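Side-chain contacts in putative iron-regulated protein A (Parabacteroides distasonis ATCC 8503, PDB 4ECG), which binds calcium and is probably a metalloendopeptidase of the imelysin-like M75 family, its precise function being unknown: residues S248-D253 against D286-N291; S91-F96 against A240-E245; V134-D137 against P142-L145. All blocks are in the same frame, centred on the assembly; numbering follows the deposited sequence.

Interaction 1. Residues S248-D253 against D286-N291; sequences SAKITD and DDYKNN. With CA (calcium ion), chain H.
Lys250 meets Asn291 and Tyr288 in a buried helix-helix interface beside the calcium site of Glu92 and Asp109, with Glu89 close by. The two helical segments run roughly antiparallel, with 148° between their directions, and their axes come no nearer than 11.4 Å, so long side chains must span the gap. Lys250 does so with an extended chain: CG is anti to the carbonyl carbon (chi1 -56°), and every later torsion is close to 180°. Its NZ approaches Asn291 from the opposite direction and donates a short hydrogen bond to Asn291 OD1 at 2.6 Å, at an angle to the C=O bond and tilted 29° from the carbonyl plane. The amide of Asn291 is held at its other end as well, since ND2 is hydrogen-bonded to the backbone O of Glu89. Along the way the lysine's methylenes lie against the tyrosine, with Lys250 CB 3.6 Å from Tyr288 CE1. Ile251 CG1 approaches the same side of the ring, nearer its other flank, 3.9 Å from Tyr288 CD2, so both aliphatic chains lean obliquely on one side of the tyrosine. A water links the far end: it donates to Lys250 O at 3.0 Å and is 2.7 Å from Tyr288 OH. On the segment's outer side, Ser248 O and Asp253 OD1, each 2.6 Å from a calcium ion, bind it together with three waters. The chemistry implies a buried ammonium that donates to a neutral amide oxygen, with Glu89 and Glu92 close enough for long, weak ion pairs; Lys250 and the nearby Glu92-bound calcium ion probably share the negative charge of these carboxylates.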
# COMPACT_ATOMS: atom_id res chain seq x y z
N SER A 248 -11.70 3.13 -7.22
CA SER A 248 -11.92 4.47 -7.83
C SER A 248 -10.72 5.18 -8.38
O SER A 248 -10.88 5.92 -9.28
CB SER A 248 -12.50 5.48 -6.84
OG SER A 248 -13.58 4.91 -6.21
N ALA A 249 -9.54 5.03 -7.79
CA ALA A 249 -8.35 5.75 -8.24
C ALA A 249 -7.39 4.90 -9.04
O ALA A 249 -7.08 5.25 -10.17
CB ALA A 249 -7.60 6.37 -7.05
N LYS A 250 -6.87 3.82 -8.46
CA LYS A 250 -5.72 3.15 -9.07
C LYS A 250 -6.13 2.43 -10.38
O LYS A 250 -5.34 2.41 -11.34
CB LYS A 250 -5.07 2.14 -8.12
CG LYS A 250 -4.63 2.68 -6.78
CD LYS A 250 -3.78 1.67 -6.02
CE LYS A 250 -3.23 2.26 -4.71
NZ LYS A 250 -2.25 1.27 -4.13
N ILE A 251 -7.33 1.85 -10.39
CA ILE A 251 -7.84 1.15 -11.55
C ILE A 251 -8.62 2.13 -12.44
O ILE A 251 -8.33 2.24 -13.64
CB ILE A 251 -8.68 -0.10 -11.18
CG1 ILE A 251 -7.79 -1.21 -10.60
CG2 ILE A 251 -9.36 -0.66 -12.43
CD1 ILE A 251 -8.53 -2.31 -9.84
N THR A 252 -9.54 2.90 -11.85
CA THR A 252 -10.50 3.70 -12.65
C THR A 252 -9.79 4.83 -13.38
O THR A 252 -10.04 5.02 -14.57
CB THR A 252 -11.74 4.16 -11.84
OG1 THR A 252 -12.46 2.99 -11.41
CG2 THR A 252 -12.71 5.04 -12.65
N ASP A 253 -8.85 5.49 -12.72
CA ASP A 253 -8.33 6.77 -13.25
C ASP A 253 -7.47 6.58 -14.52
O ASP A 253 -7.58 7.41 -15.46
CB ASP A 253 -7.57 7.63 -12.18
CG ASP A 253 -8.52 8.31 -11.11
OD1 ASP A 253 -9.78 8.28 -11.27
OD2 ASP A 253 -7.96 8.88 -10.10
N ASP A 286 -0.06 -6.90 -9.13
CA ASP A 286 0.40 -7.44 -7.83
C ASP A 286 0.16 -6.40 -6.71
O ASP A 286 -0.33 -6.73 -5.62
CB ASP A 286 1.92 -7.81 -7.83
CG ASP A 286 2.22 -9.12 -8.52
OD1 ASP A 286 1.50 -10.12 -8.30
OD2 ASP A 286 3.21 -9.15 -9.28
N ASP A 287 0.45 -5.13 -6.99
CA ASP A 287 0.19 -4.08 -6.00
C ASP A 287 -1.28 -4.08 -5.60
O ASP A 287 -1.60 -4.15 -4.41
CB ASP A 287 0.54 -2.70 -6.52
CG ASP A 287 2.07 -2.48 -6.74
OD1 ASP A 287 2.91 -3.31 -6.32
OD2 ASP A 287 2.41 -1.43 -7.34
N TYR A 288 -2.17 -4.06 -6.59
CA TYR A 288 -3.58 -3.89 -6.27
C TYR A 288 -4.13 -5.07 -5.48
O TYR A 288 -4.84 -4.88 -4.50
CB TYR A 288 -4.44 -3.63 -7.49
CG TYR A 288 -3.95 -2.58 -8.49
CD1 TYR A 288 -3.22 -1.48 -8.11
CD2 TYR A 288 -4.27 -2.70 -9.82
CE1 TYR A 288 -2.79 -0.53 -9.03
CE2 TYR A 288 -3.87 -1.75 -10.75
CZ TYR A 288 -3.10 -0.69 -10.35
OH TYR A 288 -2.65 0.19 -11.30
N LYS A 289 -3.79 -6.28 -5.91
CA LYS A 289 -4.07 -7.49 -5.16
C LYS A 289 -3.50 -7.39 -3.75
O LYS A 289 -4.19 -7.77 -2.77
CB LYS A 289 -3.48 -8.75 -5.88
CG LYS A 289 -3.58 -10.06 -5.10
CD LYS A 289 -2.45 -11.04 -5.46
CE LYS A 289 -1.20 -10.77 -4.64
NZ LYS A 289 -0.06 -11.57 -5.12
N ASN A 290 -2.26 -6.91 -3.62
CA ASN A 290 -1.67 -6.87 -2.27
C ASN A 290 -2.39 -5.86 -1.37
O ASN A 290 -2.59 -6.13 -0.18
CB ASN A 290 -0.16 -6.66 -2.31
CG ASN A 290 0.60 -7.94 -2.64
OD1 ASN A 290 0.29 -9.02 -2.10
ND2 ASN A 290 1.65 -7.81 -3.48
N ASN A 291 -2.81 -4.73 -1.93
CA ASN A 291 -3.66 -3.81 -1.20
C ASN A 291 -4.96 -4.45 -0.65
O ASN A 291 -5.45 -4.08 0.43
CB ASN A 291 -4.10 -2.68 -2.10
CG ASN A 291 -2.97 -1.78 -2.57
OD1 ASN A 291 -3.09 -1.17 -3.63
ND2 ASN A 291 -1.89 -1.69 -1.78
CA CA H . -11.63 8.45 -9.48
O HOH W 1 -2.46 2.88 -10.90
O HOH W 2 -13.57 8.71 -8.01
O HOH W 3 -10.40 9.23 -7.14
O HOH W 4 -10.99 10.85 -9.67

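Interaction 2. Residues S91-F96 against A240-E245; sequences SEAFLF and AGISNE. With CA (calcium ion), chain F.
Ala93 and Ile242 are the facing pair, their CA atoms 5.7 Å apart where the irregular segment 91-96 passes close to helical segment 240-245; only van der Waals contacts join the two. Ile242 supplies both branches. Its CG1 arm lies anti to the backbone N (chi1 -167°) and carries CD1 under Glu92, 3.7 Å from Glu92 CB and 3.3 Å from Glu92 OE1, the two side chains crossing at about a right angle. CG2 faces the other way along the loop, 3.8 Å from Ala93 CA, while Ile242 CB rests 3.5 Å from Glu92 O. The methyl thus lies against one carboxylate oxygen, and the other, Glu92 OE2, binds a calcium ion at 2.7 Å together with Asp109. Cut back to an alanine, position Ile242 is likely to leave a gap beside Glu92 CB and the metal-binding carboxylate less confined on that side. Beyond the pair, Ile242 also packs on Asn291 and Ile295 of helix 284-300, and Ser294 of that helix hydrogen-bonds Ala93 N through its OG; on the loop's other flank Phe94 sits edge-to-face with Phe39 and Tyr48 of helix 29-68.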
# COMPACT_ATOMS: atom_id res chain seq x y z
N SER A 91 0.27 -3.26 3.42
CA SER A 91 0.11 -2.44 4.62
C SER A 91 -0.76 -1.24 4.40
O SER A 91 -0.94 -0.43 5.32
CB SER A 91 1.48 -2.00 5.15
OG SER A 91 1.94 -0.86 4.45
N GLU A 92 -1.34 -1.13 3.21
CA GLU A 92 -2.12 0.05 2.88
C GLU A 92 -3.51 0.08 3.51
O GLU A 92 -4.19 1.12 3.42
CB GLU A 92 -2.18 0.31 1.37
CG GLU A 92 -0.83 0.83 0.83
CD GLU A 92 -0.90 1.54 -0.53
OE1 GLU A 92 -1.92 2.19 -0.84
OE2 GLU A 92 0.13 1.47 -1.27
N ALA A 93 -3.92 -1.02 4.17
CA ALA A 93 -5.19 -1.00 4.94
C ALA A 93 -4.99 -0.31 6.28
O ALA A 93 -5.96 -0.04 6.98
CB ALA A 93 -5.76 -2.40 5.14
N PHE A 94 -3.72 -0.02 6.63
CA PHE A 94 -3.40 0.68 7.84
C PHE A 94 -2.31 1.77 7.68
O PHE A 94 -1.23 1.72 8.27
CB PHE A 94 -3.07 -0.30 8.97
CG PHE A 94 -2.16 -1.43 8.58
CD1 PHE A 94 -2.67 -2.58 8.03
CD2 PHE A 94 -0.81 -1.36 8.81
CE1 PHE A 94 -1.83 -3.66 7.73
CE2 PHE A 94 0.01 -2.40 8.50
CZ PHE A 94 -0.49 -3.56 7.96
N LEU A 95 -2.66 2.78 6.89
CA LEU A 95 -1.79 3.93 6.67
C LEU A 95 -1.97 4.94 7.78
O LEU A 95 -1.23 5.94 7.85
CB LEU A 95 -2.10 4.60 5.33
CG LEU A 95 -1.55 3.86 4.13
CD1 LEU A 95 -2.27 4.42 2.91
CD2 LEU A 95 -0.01 4.03 4.08
N PHE A 96 -2.95 4.71 8.65
CA PHE A 96 -3.07 5.55 9.86
C PHE A 96 -1.86 5.37 10.73
O PHE A 96 -1.14 4.41 10.59
CB PHE A 96 -4.34 5.29 10.64
CG PHE A 96 -4.61 3.87 10.95
CD1 PHE A 96 -4.05 3.27 12.04
CD2 PHE A 96 -5.46 3.11 10.13
CE1 PHE A 96 -4.36 1.94 12.37
CE2 PHE A 96 -5.74 1.78 10.42
CZ PHE A 96 -5.20 1.19 11.55
N ALA A 240 -11.48 0.73 4.58
CA ALA A 240 -12.37 1.26 3.54
C ALA A 240 -11.65 2.27 2.66
O ALA A 240 -12.00 2.45 1.51
CB ALA A 240 -13.64 1.84 4.13
N GLY A 241 -10.61 2.90 3.16
CA GLY A 241 -9.85 3.85 2.34
C GLY A 241 -9.22 3.14 1.18
O GLY A 241 -9.30 3.62 0.02
N ILE A 242 -8.56 2.02 1.48
CA ILE A 242 -7.80 1.29 0.44
C ILE A 242 -8.70 0.55 -0.55
O ILE A 242 -8.43 0.63 -1.78
CB ILE A 242 -6.70 0.39 1.02
CG1 ILE A 242 -5.76 -0.05 -0.12
CG2 ILE A 242 -7.27 -0.82 1.73
CD1 ILE A 242 -5.03 1.06 -0.86
N SER A 243 -9.81 -0.08 -0.09
CA SER A 243 -10.79 -0.63 -1.04
C SER A 243 -11.28 0.43 -2.01
O SER A 243 -11.37 0.20 -3.23
CB SER A 243 -11.98 -1.28 -0.34
OG SER A 243 -12.71 -0.38 0.45
N ASN A 244 -11.60 1.60 -1.48
CA ASN A 244 -12.12 2.65 -2.32
C ASN A 244 -11.07 3.22 -3.26
O ASN A 244 -11.39 3.60 -4.39
CB ASN A 244 -12.69 3.73 -1.43
CG ASN A 244 -13.26 4.85 -2.20
OD1 ASN A 244 -14.23 4.67 -2.91
ND2 ASN A 244 -12.64 6.02 -2.12
N GLU A 245 -9.83 3.31 -2.80
CA GLU A 245 -8.73 3.86 -3.59
C GLU A 245 -8.33 2.92 -4.73
O GLU A 245 -8.09 3.37 -5.87
CB GLU A 245 -7.54 4.16 -2.66
CG GLU A 245 -6.18 4.48 -3.30
CD GLU A 245 -5.98 5.94 -3.74
OE1 GLU A 245 -6.97 6.73 -3.66
OE2 GLU A 245 -4.80 6.28 -4.15
CA CA F . 0.99 2.90 -3.45

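Interaction 3. Residues V134-D137 against P142-L145; sequences VDED and PQNL. With CA (calcium ion), chain G.
Gln143 NE2 donates to Asp135 O at 2.8 Å, the shortest polar bond between the two segments, with an N-H...O angle of 156°. The same amide accepts in return: Asp135 N reaches Gln143 OE1 at 3.0 Å, and this bond is nearly straight at 166°. One glutamine side chain therefore pairs with both backbone polar groups of Asp135, although in each bond the donor sits well above the acceptor's carbonyl plane. Gln143 gets there by folding: its CG lies between the backbone N and the carbonyl carbon (chi1 72°), and the chain bends again at the next bond. Two such bonds should fix the rotation of the amide. Val134 lines its oxygen end, with Val134 CA 3.6 Å from Gln143 OE1, whereas Glu136 comes near the nitrogen end, its OE1 4.0 Å from Gln143 NE2. The Asp135 side chain leads away from the glutamine, and its OD1 binds a calcium ion at 2.7 Å; Asp137 is the other protein residue of this site, and one metal-bound water donates to both carboxylates. Backbone held by Gln143 and side chain held by the metal thus meet in Asp135. The whole arrangement lies in the loop between helices 115-124 and 147-155, where Val134 rests on Pro106 and Ser107 of helix 104-109, and Leu145 packs on Ile118 and Ile121 of helix 115-124.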
# COMPACT_ATOMS: atom_id res chain seq x y z
N VAL A 134 8.67 16.22 2.74
CA VAL A 134 7.55 16.15 1.84
C VAL A 134 6.87 17.53 1.73
O VAL A 134 6.58 18.15 2.72
CB VAL A 134 6.50 15.12 2.28
CG1 VAL A 134 5.19 15.30 1.43
CG2 VAL A 134 7.09 13.71 2.17
N ASP A 135 6.64 17.99 0.52
CA ASP A 135 5.87 19.18 0.27
C ASP A 135 4.91 18.99 -0.93
O ASP A 135 5.31 19.13 -2.10
CB ASP A 135 6.84 20.32 -0.00
CG ASP A 135 6.16 21.67 -0.03
OD1 ASP A 135 4.90 21.73 0.18
OD2 ASP A 135 6.90 22.66 -0.27
N GLU A 136 3.65 18.73 -0.62
CA GLU A 136 2.72 18.18 -1.58
C GLU A 136 2.24 19.18 -2.61
O GLU A 136 1.76 18.77 -3.65
CB GLU A 136 1.51 17.58 -0.87
CG GLU A 136 1.81 16.30 -0.08
CD GLU A 136 1.59 15.00 -0.86
OE1 GLU A 136 1.99 14.92 -2.05
OE2 GLU A 136 1.04 14.04 -0.26
N ASP A 137 2.36 20.48 -2.31
CA ASP A 137 1.91 21.52 -3.24
C ASP A 137 2.99 22.27 -4.04
O ASP A 137 2.69 23.32 -4.57
CB ASP A 137 1.03 22.53 -2.50
CG ASP A 137 1.78 23.33 -1.42
OD1 ASP A 137 3.03 23.44 -1.46
OD2 ASP A 137 1.08 23.85 -0.54
N PRO A 142 10.28 17.46 -3.01
CA PRO A 142 11.22 16.37 -2.98
C PRO A 142 10.62 15.00 -3.10
O PRO A 142 11.22 14.14 -3.70
CB PRO A 142 11.90 16.51 -1.62
CG PRO A 142 11.81 17.98 -1.30
CD PRO A 142 10.53 18.45 -1.94
N GLN A 143 9.43 14.79 -2.56
CA GLN A 143 8.81 13.48 -2.60
C GLN A 143 8.63 12.94 -4.01
O GLN A 143 8.62 11.75 -4.19
CB GLN A 143 7.45 13.49 -1.87
CG GLN A 143 6.30 14.22 -2.53
CD GLN A 143 6.44 15.69 -2.39
OE1 GLN A 143 7.38 16.17 -1.74
NE2 GLN A 143 5.53 16.43 -2.97
N ASN A 144 8.47 13.83 -4.99
CA ASN A 144 8.19 13.45 -6.36
C ASN A 144 9.50 13.22 -7.13
O ASN A 144 9.48 12.95 -8.32
CB ASN A 144 7.40 14.55 -7.10
CG ASN A 144 6.06 14.87 -6.45
OD1 ASN A 144 5.41 14.02 -5.84
ND2 ASN A 144 5.63 16.14 -6.61
N LEU A 145 10.62 13.32 -6.45
CA LEU A 145 11.93 13.03 -7.01
C LEU A 145 12.59 11.82 -6.34
O LEU A 145 13.78 11.56 -6.57
CB LEU A 145 12.81 14.27 -6.83
CG LEU A 145 12.33 15.60 -7.45
CD1 LEU A 145 13.09 16.79 -6.81
CD2 LEU A 145 12.47 15.54 -8.96
CA CA G . 4.39 24.22 1.06
O HOH W 5 5.22 25.06 -1.09
O HOH W 6 2.67 22.92 1.49

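Interactions 1 and 2 form one continuous buried patch: both use helix 239-259, their centres lie 11 Å apart, and Glu92 of interaction 2 and Lys250 of interaction 1 bring them into contact. Interaction 3 is partly buried and more peripheral, about 10 Å from interaction 2 at the nearest atoms, yet nested in the loop that interaction 2 closes. Chemistry follows place: interaction 1 combines a charged hydrogen bond with aromatic packing between helices, interaction 2 is aliphatic packing beneath a carboxylate, and interaction 3 is amide-to-backbone bonding within a single loop. Each has a calcium ligand in its segments.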